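Local coordinates for 33-36 kDa outer membrane protein (PDB 6GIE), which forms a beta-barrel in the outer membrane of Acinetobacter baumannii and probably acts as a porin channel for small solutes, at residues A[190-196]-A[210-216]. Residues are numbered along the deposited sequence; the frame is centred on the assembly and turned at random.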
loop_
_atom_site.group_PDB
_atom_site.type_symbol
_atom_site.label_atom_id
_atom_site.label_comp_id
_atom_site.label_asym_id
_atom_site.label_seq_id
_atom_site.Cartn_x
_atom_site.Cartn_y
_atom_site.Cartn_z
ATOM N N ALA A 190 -0.074 14.766 -13.006
ATOM C CA ALA A 190 -0.532 15.167 -11.688
ATOM C C ALA A 190 0.589 15.256 -10.652
ATOM O O ALA A 190 1.591 14.538 -10.734
ATOM C CB ALA A 190 -1.618 14.227 -11.204
ATOM N N VAL A 191 0.424 16.165 -9.702
ATOM C CA VAL A 191 1.305 16.261 -8.559
ATOM C C VAL A 191 0.666 15.402 -7.504
ATOM O O VAL A 191 -0.563 15.334 -7.417
ATOM C CB VAL A 191 1.370 17.705 -7.997
ATOM C CG1 VAL A 191 2.339 17.764 -6.819
ATOM C CG2 VAL A 191 1.760 18.682 -9.094
ATOM N N THR A 192 1.471 14.757 -6.673
ATOM C CA THR A 192 0.896 13.967 -5.602
ATOM C C THR A 192 1.514 14.314 -4.299
ATOM O O THR A 192 2.648 14.831 -4.229
ATOM C CB THR A 192 1.139 12.483 -5.821
ATOM O OG1 THR A 192 2.551 12.228 -5.803
ATOM C CG2 THR A 192 0.534 12.054 -7.162
ATOM N N ALA A 193 0.785 13.987 -3.245
ATOM C CA ALA A 193 1.304 14.178 -1.902
ATOM C C ALA A 193 0.826 13.050 -1.118
ATOM O O ALA A 193 -0.346 12.620 -1.284
ATOM C CB ALA A 193 0.790 15.470 -1.254
ATOM N N ARG A 194 1.675 12.595 -0.197
ATOM C CA ARG A 194 1.177 11.632 0.738
ATOM C C ARG A 194 1.930 11.540 2.053
ATOM O O ARG A 194 3.139 11.876 2.183
ATOM C CB ARG A 194 1.121 10.264 0.023
ATOM C CG ARG A 194 2.410 9.535 -0.197
ATOM C CD ARG A 194 2.165 8.090 -0.740
ATOM N NE ARG A 194 3.496 7.512 -0.975
ATOM C CZ ARG A 194 4.148 6.791 -0.092
ATOM N NH1 ARG A 194 3.573 6.399 1.027
ATOM N NH2 ARG A 194 5.366 6.385 -0.351
ATOM N N THR A 195 1.237 10.943 3.008
ATOM C CA THR A 195 1.821 10.750 4.309
ATOM C C THR A 195 1.573 9.368 4.794
ATOM O O THR A 195 0.602 8.776 4.393
ATOM C CB THR A 195 1.236 11.723 5.356
ATOM O OG1 THR A 195 -0.141 11.475 5.544
ATOM C CG2 THR A 195 1.405 13.122 4.933
ATOM N N LYS A 196 2.481 8.871 5.628
ATOM C CA LYS A 196 2.326 7.615 6.263
ATOM C C LYS A 196 2.820 7.600 7.699
ATOM O O LYS A 196 3.932 8.045 8.001
ATOM C CB LYS A 196 3.114 6.522 5.493
ATOM C CG LYS A 196 2.770 5.060 5.906
ATOM C CD LYS A 196 3.458 4.082 4.906
ATOM C CE LYS A 196 3.582 2.647 5.349
ATOM N NZ LYS A 196 2.248 2.053 5.450
ATOM N N PHE A 210 -1.706 4.987 9.700
ATOM C CA PHE A 210 -2.512 5.904 8.924
ATOM C C PHE A 210 -1.759 6.173 7.671
ATOM O O PHE A 210 -0.477 6.336 7.709
ATOM C CB PHE A 210 -2.732 7.295 9.614
ATOM C CG PHE A 210 -3.325 7.239 10.983
ATOM C CD1 PHE A 210 -4.678 6.947 11.186
ATOM C CD2 PHE A 210 -2.553 7.574 12.106
ATOM C CE1 PHE A 210 -5.229 6.961 12.483
ATOM C CE2 PHE A 210 -3.084 7.604 13.376
ATOM C CZ PHE A 210 -4.415 7.264 13.567
ATOM N N GLU A 211 -2.532 6.319 6.599
ATOM C CA GLU A 211 -2.016 6.764 5.284
ATOM C C GLU A 211 -3.051 7.684 4.616
ATOM O O GLU A 211 -4.279 7.397 4.599
ATOM C CB GLU A 211 -1.779 5.564 4.302
ATOM C CG GLU A 211 -0.496 4.829 4.480
ATOM C CD GLU A 211 0.030 4.112 3.212
ATOM O OE1 GLU A 211 0.304 4.751 2.157
ATOM O OE2 GLU A 211 0.238 2.892 3.300
ATOM N N ALA A 212 -2.560 8.751 4.034
ATOM C CA ALA A 212 -3.387 9.738 3.354
ATOM C C ALA A 212 -2.701 10.124 2.057
ATOM O O ALA A 212 -1.450 10.043 1.944
ATOM C CB ALA A 212 -3.556 10.965 4.236
ATOM N N PHE A 213 -3.515 10.506 1.081
ATOM C CA PHE A 213 -3.095 10.602 -0.327
ATOM C C PHE A 213 -3.900 11.684 -0.929
ATOM O O PHE A 213 -5.152 11.727 -0.758
ATOM C CB PHE A 213 -3.411 9.293 -1.086
ATOM C CG PHE A 213 -2.635 9.110 -2.381
ATOM C CD1 PHE A 213 -1.256 8.878 -2.371
ATOM C CD2 PHE A 213 -3.285 9.113 -3.616
ATOM C CE1 PHE A 213 -0.540 8.694 -3.557
ATOM C CE2 PHE A 213 -2.571 8.911 -4.800
ATOM C CZ PHE A 213 -1.201 8.704 -4.773
ATOM N N GLY A 214 -3.190 12.592 -1.598
ATOM C CA GLY A 214 -3.816 13.581 -2.464
ATOM C C GLY A 214 -3.192 13.562 -3.850
ATOM O O GLY A 214 -1.983 13.422 -4.000
ATOM N N VAL A 215 -4.059 13.689 -4.854
ATOM C CA VAL A 215 -3.687 13.751 -6.247
ATOM C C VAL A 215 -4.294 15.012 -6.788
ATOM O O VAL A 215 -5.529 15.170 -6.752
ATOM C CB VAL A 215 -4.268 12.578 -7.049
ATOM C CG1 VAL A 215 -3.944 12.743 -8.541
ATOM C CG2 VAL A 215 -3.722 11.270 -6.525
ATOM N N PHE A 216 -3.429 15.898 -7.292
ATOM C CA PHE A 216 -3.802 17.279 -7.647
ATOM C C PHE A 216 -3.587 17.505 -9.143
ATOM O O PHE A 216 -2.457 17.457 -9.616
ATOM C CB PHE A 216 -2.953 18.297 -6.843
ATOM C CG PHE A 216 -3.107 18.155 -5.359
ATOM C CD1 PHE A 216 -4.094 18.852 -4.668
ATOM C CD2 PHE A 216 -2.273 17.314 -4.647
ATOM C CE1 PHE A 216 -4.249 18.680 -3.297
ATOM C CE2 PHE A 216 -2.421 17.151 -3.278
ATOM C CZ PHE A 216 -3.404 17.855 -2.601
HETATM O O HOH W 1 -0.577 9.513 7.631
#
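R194, K196 and E211 meet on one face of a beta hairpin, a pair of neighbouring antiparallel strands in the wall of this porin beta-barrel, and illustrate how a barrel gives the two faces of each strand different work. Backbone bonds close the seam at three hydrogen-bonded pairs, V191 with F216, A193 with G214 and T195 with A212. The straightest is G214 N to A193 O, 2.9 Å long with an N-H...O angle of 179°. Between these pairs, CA-H groups lean on carbonyl oxygens, as where T192 CA lies 3.3 Å from G214 O.

The face carrying T192, R194, K196, E211, F213 and V215 is the more closely knit. R194 CB lies 3.6 Å from F213 CD1. With CG set between backbone N and carbonyl carbon, the arginine chain brings CD to the edge of that ring, in its plane, and runs on extended to NE. The R194 and E211 side chains run side by side in the same direction, guanidinium and carboxylate planes 53° apart, in a long salt bridge from R194 NH1 to E211 OE1, 3.8 Å; NE has its own salt bridge to E140. K196 brings its aliphatic chain across E211, with CG to CG at 3.6 Å, and its NZ makes salt bridges to both E211 and E65, so each base is shared between two acids, which would be expected to favour the charged forms.

The other face, with V191, A193, T195, A212 and F216, belongs to the barrel's outer surface and is looser: CE2, at the edge of the F216 ring, lies 4.2 Å from A193 CB, and a water bonded to T195 OG1 reaches F210 O weakly. Back among the charges, a bend at the end of the lysine chain (chi4 66°) sets K196 NZ above the E211 carboxylate plane, its salt bridge to OE2 spanning 3.1 Å.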